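Phosphoribosylglycinamide synthetase (PDB 4DIM) is probably an ATP-binding ligase of the ATP-grasp family that uses manganese as cofactor. Local coordinates at residues 57-63 and 85-90; 78-84 and 277-282; 199-205 and 255-261. All coordinates share one frame; numbering follows the deposited sequence.

Contacts 1 and 2 adjoin along the chain: loop 78-84 runs straight into helix 84-94. They also touch where Ile57 packs on Thr82. Contact 3 joins two strands of the large antiparallel sheet, and contact 2 ties the loop after the adjoining strand to the N-terminal domain. Gln199 and Asn261 reach that loop through Gly281 and Thr277. All three are partly buried. Contact 2 lies nearest the centre of the chain and contact 1 farthest from it. Chemistry follows place: a helix pair with a salt bridge at its outer side, an acid bound by an arginine and a threonine between loops, and regular strand pairing with a buried apolar face.

Contact 1 (57-63 and 85-90); sequences ISNPDEV and VSLARI
Pro60 and Ser86 mark the closest backbone approach, their CA atoms 4.0 Å apart, where the first turn of helix 60-66 meets the start of helix 84-94. Asn59 is the N-cap residue of the first helix. Pro60 follows it and turns its ring to the second helix. Its CG meets Val85 CG1 at 4.0 Å. Its CB sits over the centre of the Arg89 guanidinium, 3.9 Å above the plane. Arg89 thus lies flat against the proline and still presents its edge to Asp61. Its chain runs extended from the helix and bends at chi3 (-76°), which swings NH1 to the acid. NH1 gives Asp61 OD1 a weak hydrogen bond of 2.9 Å within a salt bridge. The carboxylate and guanidinium planes stand 81° apart, so this is a single-nitrogen grip and not a flat two-pronged pair. Arg89 NH2 has a second acidic partner, Glu101 of helix 101-108.

Deeper in, the contacts are mostly between carbon atoms. Val63 CG1 packs on Ile90 CD1, and the two side chains cross at about a right angle. Val63 CG2 meets Ser86 CB at 4.0 Å. Ser86 and Ile90 also reach strand 9-13, so the second helix lies on the parallel sheet of this N-terminal domain. A water accepts from Ser86 N at 3.1 Å; its link to Ile57 O is weak and doubtful.

The contact therefore grades from a hydrocarbon base beside the sheet to a charged outer side. Arg89 is shared between two acids, one on each of two other helices, and the ring of Pro60 under its face limits how it can turn. The two carboxylates probably balance its charge and favour this pose.

Contact 2 (78-84 and 277-282); sequences CCLDTGI and TGRVGA
Asp81 and Arg279 form the polar centre of this contact between two loops. Arg279 NE gives Asp81 OD1 a hydrogen bond of 3.0 Å, with the acceptor in the guanidinium plane. NH1 adds weak bonds to both carboxylate oxygens. The two planes are 63° apart, and NE meets OD1 from above the carboxylate plane. Thr277 OG1 donates to the same OD1 at 2.6 Å, on its syn side, somewhat out of the carboxylate plane. The arginine chain bends at chi2 (84°), which folds the guanidinium back beside the loop 78-84. Leu80 N lies over one face and Thr277 CG2 over the other, both offset toward the rim.

One weak backbone bond crosses, Cys79 N to Val280 O at 3.1 Å. Within its own loop, Arg279 NH2 also reaches that oxygen, at 3.1 Å.

The apolar contacts lie to either side. Cys78 CB meets Val280 CG1 at 3.5 Å, Cys79 CB meets Ala282 CB at 4.0 Å, and Ile84 CD1 meets Arg279 CG at 3.9 Å.

The arginine probably offsets the charge of Asp81, and the shared oxygen probably helps hold the loop after strand 270-277 against the N-terminal domain.

Contact 3 (199-205 and 255-261); sequences QAFVYKN and LNNCAVN
Val202 and Val260 lie on the same face of an antiparallel strand pair, with 154° between the strand directions. Val202 buries the largest area of any residue in the pair. Its CG1 lies between the backbone N and the carbonyl carbon (chi1 55°), which points it at Cys258 SG, 3.7 Å away, and Val260 CG2, 4.2 Å away. Val202 N bonds to Cys258 O at 3.0 Å. Val260 N bonds to Ala200 O at 2.8 Å, and Ala200 N answers to Val260 O.

Asn257 and Cys258 both face Val202 in a G1 beta bulge, and beyond it side chains take over from strand pairing. Asn256 OD1 accepts from Asn205 N at 2.9 Å, from above its carbonyl plane. Asn257 OD1 accepts from Lys204 N at 3.0 Å. The two asparagines hold the turn after strand 194-203.

At the other end, Gln199 NE2 reaches a lone pair of Asn261 OD1 at 2.9 Å and also bonds His213, while its OE1 takes Gly281 N. A leucine in place of Gln199 would probably leave Asn261 OD1, Gly281 N and His213 without these partners.

In the large antiparallel sheet of the ATP-grasp region, strand 206-219 flanks the pair beside 194-203, and strand 270-277 lies beside 258-267. Helix 297-305 packs on the face of Phe201 and Ala259, and Leu276 touches Val260.

Contact 1 (57-63 and 85-90)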
loop_
_atom_site.group_PDB
_atom_site.type_symbol
_atom_site.label_atom_id
_atom_site.label_comp_id
_atom_site.label_asym_id
_atom_site.label_seq_id
_atom_site.Cartn_x
_atom_site.Cartn_y
_atom_site.Cartn_z
ATOM N N ILE A 57 -2.005 -15.832 -8.632
ATOM C CA ILE A 57 -2.345 -14.475 -9.054
ATOM C C ILE A 57 -1.101 -13.638 -9.459
ATOM O O ILE A 57 -1.234 -12.607 -10.123
ATOM C CB ILE A 57 -3.179 -13.752 -7.970
ATOM C CG1 ILE A 57 -2.334 -13.364 -6.699
ATOM C CG2 ILE A 57 -4.458 -14.576 -7.636
ATOM C CD1 ILE A 57 -3.115 -12.490 -5.685
ATOM N N SER A 58 0.089 -14.091 -9.083
ATOM C CA SER A 58 1.334 -13.445 -9.467
ATOM C C SER A 58 1.772 -13.864 -10.886
ATOM O O SER A 58 2.778 -13.355 -11.385
ATOM C CB SER A 58 2.421 -13.814 -8.459
ATOM O OG SER A 58 2.749 -15.187 -8.579
ATOM N N ASN A 59 1.040 -14.792 -11.517
ATOM C CA ASN A 59 1.352 -15.305 -12.825
ATOM C C ASN A 59 0.338 -14.730 -13.795
ATOM O O ASN A 59 -0.734 -15.302 -13.968
ATOM C CB ASN A 59 1.326 -16.823 -12.751
ATOM C CG ASN A 59 1.889 -17.545 -13.939
ATOM O OD1 ASN A 59 2.273 -16.941 -14.948
ATOM N ND2 ASN A 59 1.969 -18.875 -13.822
ATOM N N PRO A 60 0.631 -13.568 -14.424
ATOM C CA PRO A 60 -0.369 -12.943 -15.301
ATOM C C PRO A 60 -0.800 -13.816 -16.453
ATOM O O PRO A 60 -1.953 -13.698 -16.862
ATOM C CB PRO A 60 0.320 -11.657 -15.798
ATOM C CG PRO A 60 1.719 -11.818 -15.523
ATOM C CD PRO A 60 1.833 -12.712 -14.324
ATOM N N ASP A 61 0.106 -14.684 -16.960
ATOM C CA ASP A 61 -0.201 -15.597 -18.074
ATOM C C ASP A 61 -1.192 -16.699 -17.644
ATOM O O ASP A 61 -2.165 -16.933 -18.351
ATOM C CB ASP A 61 1.078 -16.220 -18.660
ATOM C CG ASP A 61 1.736 -15.347 -19.718
ATOM O OD1 ASP A 61 2.604 -14.522 -19.351
ATOM O OD2 ASP A 61 1.309 -15.413 -20.893
ATOM N N GLU A 62 -0.964 -17.345 -16.492
ATOM C CA GLU A 62 -1.886 -18.365 -15.969
ATOM C C GLU A 62 -3.259 -17.779 -15.714
ATOM O O GLU A 62 -4.265 -18.374 -16.060
ATOM C CB GLU A 62 -1.351 -18.949 -14.656
ATOM C CG GLU A 62 -2.138 -20.135 -14.122
ATOM C CD GLU A 62 -2.021 -20.284 -12.622
ATOM O OE1 GLU A 62 -2.849 -19.677 -11.905
ATOM O OE2 GLU A 62 -1.068 -20.951 -12.157
ATOM N N VAL A 63 -3.284 -16.610 -15.084
ATOM C CA VAL A 63 -4.506 -15.915 -14.721
ATOM C C VAL A 63 -5.342 -15.592 -15.942
ATOM O O VAL A 63 -6.541 -15.823 -15.898
ATOM C CB VAL A 63 -4.165 -14.651 -13.912
ATOM C CG1 VAL A 63 -5.339 -13.676 -13.860
ATOM C CG2 VAL A 63 -3.739 -15.042 -12.506
ATOM N N VAL A 85 -0.330 -6.903 -11.603
ATOM C CA VAL A 85 -0.095 -7.029 -13.039
ATOM C C VAL A 85 -1.160 -7.938 -13.633
ATOM O O VAL A 85 -1.788 -7.572 -14.615
ATOM C CB VAL A 85 1.321 -7.548 -13.312
ATOM C CG1 VAL A 85 1.486 -7.933 -14.785
ATOM C CG2 VAL A 85 2.334 -6.488 -12.898
ATOM N N SER A 86 -1.379 -9.113 -13.024
ATOM C CA SER A 86 -2.391 -10.076 -13.474
ATOM C C SER A 86 -3.739 -9.383 -13.576
ATOM O O SER A 86 -4.362 -9.498 -14.618
ATOM C CB SER A 86 -2.443 -11.270 -12.534
ATOM O OG SER A 86 -1.127 -11.603 -12.127
ATOM N N LEU A 87 -4.116 -8.535 -12.600
ATOM C CA LEU A 87 -5.361 -7.758 -12.728
ATOM C C LEU A 87 -5.367 -6.895 -14.000
ATOM O O LEU A 87 -6.352 -6.867 -14.741
ATOM C CB LEU A 87 -5.532 -6.839 -11.540
ATOM C CG LEU A 87 -6.689 -5.842 -11.595
ATOM C CD1 LEU A 87 -8.014 -6.533 -11.837
ATOM C CD2 LEU A 87 -6.763 -5.103 -10.293
ATOM N N ALA A 88 -4.270 -6.171 -14.223
ATOM C CA ALA A 88 -4.104 -5.306 -15.374
ATOM C C ALA A 88 -4.311 -6.087 -16.700
ATOM O O ALA A 88 -5.032 -5.602 -17.587
ATOM C CB ALA A 88 -2.730 -4.659 -15.333
ATOM N N ARG A 89 -3.759 -7.326 -16.797
ATOM C CA ARG A 89 -3.959 -8.149 -17.985
ATOM C C ARG A 89 -5.424 -8.590 -18.095
ATOM O O ARG A 89 -6.003 -8.490 -19.192
ATOM C CB ARG A 89 -3.041 -9.379 -18.033
ATOM C CG ARG A 89 -2.851 -9.856 -19.504
ATOM C CD ARG A 89 -1.768 -10.904 -19.675
ATOM N NE ARG A 89 -0.433 -10.314 -19.607
ATOM C CZ ARG A 89 0.709 -10.998 -19.627
ATOM N NH1 ARG A 89 0.700 -12.326 -19.717
ATOM N NH2 ARG A 89 1.875 -10.359 -19.551
ATOM N N ILE A 90 -6.035 -9.041 -16.968
ATOM C CA ILE A 90 -7.471 -9.414 -16.940
ATOM C C ILE A 90 -8.291 -8.270 -17.577
ATOM O O ILE A 90 -9.061 -8.498 -18.493
ATOM C CB ILE A 90 -7.989 -9.723 -15.485
ATOM C CG1 ILE A 90 -7.450 -11.032 -14.978
ATOM C CG2 ILE A 90 -9.531 -9.742 -15.416
ATOM C CD1 ILE A 90 -7.469 -11.114 -13.504
HETATM O O HOH W 1 0.616 -9.923 -10.747
#

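Contact 2 (78-84 and 277-282)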
loop_
_atom_site.group_PDB
_atom_site.type_symbol
_atom_site.label_atom_id
_atom_site.label_comp_id
_atom_site.label_asym_id
_atom_site.label_seq_id
_atom_site.Cartn_x
_atom_site.Cartn_y
_atom_site.Cartn_z
ATOM N N CYS A 78 -6.559 -5.710 -3.863
ATOM C CA CYS A 78 -6.459 -4.689 -2.857
ATOM C C CYS A 78 -5.421 -5.107 -1.845
ATOM O O CYS A 78 -5.107 -6.290 -1.740
ATOM C CB CYS A 78 -7.845 -4.433 -2.236
ATOM S SG CYS A 78 -8.141 -5.189 -0.606
ATOM N N CYS A 79 -4.765 -4.108 -1.246
ATOM C CA CYS A 79 -3.834 -4.202 -0.134
ATOM C C CYS A 79 -2.513 -4.917 -0.426
ATOM O O CYS A 79 -1.680 -4.953 0.472
ATOM C CB CYS A 79 -4.552 -4.820 1.065
ATOM S SG CYS A 79 -5.968 -3.817 1.655
ATOM N N LEU A 80 -2.258 -5.408 -1.662
ATOM C CA LEU A 80 -1.000 -6.116 -1.992
ATOM C C LEU A 80 -0.704 -6.038 -3.509
ATOM O O LEU A 80 -1.637 -5.996 -4.321
ATOM C CB LEU A 80 -1.136 -7.594 -1.535
ATOM C CG LEU A 80 0.016 -8.233 -0.708
ATOM C CD1 LEU A 80 0.398 -7.423 0.563
ATOM C CD2 LEU A 80 -0.385 -9.637 -0.242
ATOM N N ASP A 81 0.588 -6.064 -3.883
ATOM C CA ASP A 81 1.012 -6.007 -5.294
ATOM C C ASP A 81 1.103 -7.362 -5.959
ATOM O O ASP A 81 1.339 -7.380 -7.160
ATOM C CB ASP A 81 2.403 -5.332 -5.435
ATOM C CG ASP A 81 2.420 -3.848 -5.149
ATOM O OD1 ASP A 81 1.422 -3.166 -5.483
ATOM O OD2 ASP A 81 3.390 -3.376 -4.502
ATOM N N THR A 82 0.984 -8.480 -5.211
ATOM C CA THR A 82 1.109 -9.852 -5.712
ATOM C C THR A 82 0.384 -10.045 -7.058
ATOM O O THR A 82 1.050 -10.399 -8.027
ATOM C CB THR A 82 0.605 -10.867 -4.676
ATOM O OG1 THR A 82 1.116 -10.517 -3.381
ATOM C CG2 THR A 82 1.032 -12.290 -5.009
ATOM N N GLY A 83 -0.890 -9.658 -7.138
ATOM C CA GLY A 83 -1.694 -9.794 -8.349
ATOM C C GLY A 83 -2.099 -8.530 -9.078
ATOM O O GLY A 83 -3.142 -8.512 -9.738
ATOM N N ILE A 84 -1.240 -7.509 -9.056
ATOM C CA ILE A 84 -1.540 -6.200 -9.629
ATOM C C ILE A 84 -1.322 -6.184 -11.129
ATOM O O ILE A 84 -2.061 -5.527 -11.858
ATOM C CB ILE A 84 -0.729 -5.075 -8.907
ATOM C CG1 ILE A 84 -1.299 -3.665 -9.226
ATOM C CG2 ILE A 84 0.794 -5.117 -9.258
ATOM C CD1 ILE A 84 -2.781 -3.531 -9.090
ATOM N N THR A 277 1.637 2.555 -6.545
ATOM C CA THR A 277 0.991 1.352 -7.098
ATOM C C THR A 277 -0.519 1.638 -7.336
ATOM O O THR A 277 -1.122 2.360 -6.572
ATOM C CB THR A 277 1.293 0.134 -6.215
ATOM O OG1 THR A 277 0.485 -0.972 -6.576
ATOM C CG2 THR A 277 1.100 0.381 -4.780
ATOM N N GLY A 278 -1.108 1.067 -8.386
ATOM C CA GLY A 278 -2.523 1.241 -8.701
ATOM C C GLY A 278 -3.472 0.339 -7.934
ATOM O O GLY A 278 -4.355 -0.277 -8.523
ATOM N N ARG A 279 -3.311 0.260 -6.610
ATOM C CA ARG A 279 -4.239 -0.416 -5.715
ATOM C C ARG A 279 -4.202 0.277 -4.301
ATOM O O ARG A 279 -3.307 1.069 -3.975
ATOM C CB ARG A 279 -4.013 -1.930 -5.650
ATOM C CG ARG A 279 -2.597 -2.401 -5.378
ATOM C CD ARG A 279 -2.285 -2.405 -3.916
ATOM N NE ARG A 279 -0.848 -2.533 -3.666
ATOM C CZ ARG A 279 -0.262 -2.308 -2.491
ATOM N NH1 ARG A 279 1.044 -2.447 -2.358
ATOM N NH2 ARG A 279 -0.975 -1.933 -1.448
ATOM N N VAL A 280 -5.226 0.006 -3.515
ATOM C CA VAL A 280 -5.359 0.571 -2.191
ATOM C C VAL A 280 -4.302 0.026 -1.259
ATOM O O VAL A 280 -3.976 -1.136 -1.314
ATOM C CB VAL A 280 -6.784 0.316 -1.631
ATOM C CG1 VAL A 280 -7.002 -1.162 -1.281
ATOM C CG2 VAL A 280 -7.064 1.215 -0.437
ATOM N N GLY A 281 -3.850 0.854 -0.334
ATOM C CA GLY A 281 -2.838 0.462 0.632
ATOM C C GLY A 281 -3.320 -0.519 1.663
ATOM O O GLY A 281 -4.514 -0.719 1.826
ATOM N N ALA A 282 -2.384 -1.175 2.344
ATOM C CA ALA A 282 -2.736 -2.174 3.359
ATOM C C ALA A 282 -2.796 -1.531 4.706
ATOM O O ALA A 282 -2.764 -0.320 4.791
ATOM C CB ALA A 282 -1.711 -3.287 3.361
#

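Contact 3 (199-205 and 255-261)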
loop_
_atom_site.group_PDB
_atom_site.type_symbol
_atom_site.label_atom_id
_atom_site.label_comp_id
_atom_site.label_asym_id
_atom_site.label_seq_id
_atom_site.Cartn_x
_atom_site.Cartn_y
_atom_site.Cartn_z
ATOM N N GLN A 199 -2.968 8.269 -0.106
ATOM C CA GLN A 199 -3.960 7.491 -0.824
ATOM C C GLN A 199 -4.581 8.377 -1.858
ATOM O O GLN A 199 -4.721 9.577 -1.641
ATOM C CB GLN A 199 -5.086 6.937 0.089
ATOM C CG GLN A 199 -4.681 5.948 1.171
ATOM C CD GLN A 199 -3.982 4.699 0.693
ATOM O OE1 GLN A 199 -4.605 3.774 0.183
ATOM N NE2 GLN A 199 -2.669 4.653 0.819
ATOM N N ALA A 200 -4.986 7.805 -2.956
ATOM C CA ALA A 200 -5.671 8.556 -3.980
ATOM C C ALA A 200 -6.588 7.622 -4.725
ATOM O O ALA A 200 -6.623 6.425 -4.452
ATOM C CB ALA A 200 -4.698 9.266 -4.911
ATOM N N PHE A 201 -7.423 8.188 -5.555
ATOM C CA PHE A 201 -8.382 7.405 -6.309
ATOM C C PHE A 201 -8.571 8.112 -7.630
ATOM O O PHE A 201 -8.823 9.313 -7.621
ATOM C CB PHE A 201 -9.688 7.300 -5.510
ATOM C CG PHE A 201 -10.698 6.331 -6.053
ATOM C CD1 PHE A 201 -10.814 5.053 -5.525
ATOM C CD2 PHE A 201 -11.598 6.722 -7.027
ATOM C CE1 PHE A 201 -11.792 4.180 -5.982
ATOM C CE2 PHE A 201 -12.553 5.836 -7.505
ATOM C CZ PHE A 201 -12.657 4.582 -6.960
ATOM N N VAL A 202 -8.375 7.397 -8.746
ATOM C CA VAL A 202 -8.539 7.954 -10.087
ATOM C C VAL A 202 -9.719 7.222 -10.836
ATOM O O VAL A 202 -9.790 6.013 -10.860
ATOM C CB VAL A 202 -7.194 7.982 -10.878
ATOM C CG1 VAL A 202 -6.531 6.621 -10.967
ATOM C CG2 VAL A 202 -7.369 8.605 -12.264
ATOM N N TYR A 203 -10.651 7.991 -11.413
ATOM C CA TYR A 203 -11.817 7.453 -12.160
ATOM C C TYR A 203 -12.093 8.298 -13.390
ATOM O O TYR A 203 -12.367 9.490 -13.261
ATOM C CB TYR A 203 -13.048 7.454 -11.251
ATOM C CG TYR A 203 -14.341 7.112 -11.952
ATOM C CD1 TYR A 203 -14.548 5.851 -12.490
ATOM C CD2 TYR A 203 -15.407 8.008 -11.967
ATOM C CE1 TYR A 203 -15.764 5.505 -13.074
ATOM C CE2 TYR A 203 -16.634 7.664 -12.526
ATOM C CZ TYR A 203 -16.799 6.421 -13.103
ATOM O OH TYR A 203 -18.005 6.042 -13.630
ATOM N N LYS A 204 -12.026 7.695 -14.572
ATOM C CA LYS A 204 -12.230 8.388 -15.852
ATOM C C LYS A 204 -11.272 9.589 -15.950
ATOM O O LYS A 204 -11.650 10.682 -16.370
ATOM C CB LYS A 204 -13.693 8.809 -16.047
ATOM C CG LYS A 204 -14.656 7.637 -16.117
ATOM C CD LYS A 204 -16.094 8.150 -16.137
ATOM C CE LYS A 204 -17.100 7.108 -16.574
ATOM N NZ LYS A 204 -17.267 7.096 -18.046
ATOM N N ASN A 205 -10.042 9.370 -15.481
ATOM C CA ASN A 205 -8.899 10.279 -15.506
ATOM C C ASN A 205 -9.042 11.514 -14.568
ATOM O O ASN A 205 -8.175 12.387 -14.600
ATOM C CB ASN A 205 -8.568 10.678 -16.959
ATOM C CG ASN A 205 -7.997 9.494 -17.743
ATOM O OD1 ASN A 205 -7.134 8.745 -17.256
ATOM N ND2 ASN A 205 -8.466 9.266 -18.962
ATOM N N LEU A 255 -2.071 5.915 -14.883
ATOM C CA LEU A 255 -2.956 5.137 -14.046
ATOM C C LEU A 255 -4.385 5.605 -14.198
ATOM O O LEU A 255 -4.609 6.806 -14.280
ATOM C CB LEU A 255 -2.569 5.213 -12.572
ATOM C CG LEU A 255 -1.427 4.335 -12.116
ATOM C CD1 LEU A 255 -0.131 4.995 -12.403
ATOM C CD2 LEU A 255 -1.480 4.126 -10.639
ATOM N N ASN A 256 -5.360 4.679 -14.189
ATOM C CA ASN A 256 -6.759 5.062 -14.245
ATOM C C ASN A 256 -7.669 3.972 -13.683
ATOM O O ASN A 256 -7.276 2.813 -13.602
ATOM C CB ASN A 256 -7.146 5.388 -15.683
ATOM C CG ASN A 256 -8.458 6.101 -15.832
ATOM O OD1 ASN A 256 -8.901 6.811 -14.928
ATOM N ND2 ASN A 256 -9.146 5.876 -16.942
ATOM N N ASN A 257 -8.869 4.366 -13.246
ATOM C CA ASN A 257 -9.922 3.472 -12.770
ATOM C C ASN A 257 -9.370 2.497 -11.726
ATOM O O ASN A 257 -9.602 1.274 -11.752
ATOM C CB ASN A 257 -10.544 2.727 -13.935
ATOM C CG ASN A 257 -11.173 3.617 -15.003
ATOM O OD1 ASN A 257 -11.645 4.717 -14.730
ATOM N ND2 ASN A 257 -11.263 3.128 -16.236
ATOM N N CYS A 258 -8.638 3.084 -10.797
ATOM C CA CYS A 258 -7.992 2.369 -9.727
ATOM C C CYS A 258 -7.817 3.254 -8.543
ATOM O O CYS A 258 -7.746 4.473 -8.670
ATOM C CB CYS A 258 -6.641 1.813 -10.183
ATOM S SG CYS A 258 -5.415 3.072 -10.638
ATOM N N ALA A 259 -7.711 2.599 -7.364
ATOM C CA ALA A 259 -7.334 3.244 -6.107
ATOM C C ALA A 259 -5.824 3.260 -6.152
ATOM O O ALA A 259 -5.244 2.411 -6.822
ATOM C CB ALA A 259 -7.875 2.450 -4.928
ATOM N N VAL A 260 -5.193 4.230 -5.562
ATOM C CA VAL A 260 -3.727 4.388 -5.613
ATOM C C VAL A 260 -3.133 4.529 -4.220
ATOM O O VAL A 260 -3.704 5.150 -3.319
ATOM C CB VAL A 260 -3.375 5.637 -6.484
ATOM C CG1 VAL A 260 -1.869 5.926 -6.508
ATOM C CG2 VAL A 260 -3.949 5.498 -7.906
ATOM N N ASN A 261 -1.961 3.952 -4.079
ATOM C CA ASN A 261 -1.172 3.906 -2.859
ATOM C C ASN A 261 0.191 4.442 -3.169
ATOM O O ASN A 261 0.780 3.987 -4.130
ATOM C CB ASN A 261 -1.075 2.461 -2.354
ATOM C CG ASN A 261 -0.257 2.343 -1.095
ATOM O OD1 ASN A 261 -0.653 2.814 -0.038
ATOM N ND2 ASN A 261 0.960 1.893 -1.209
#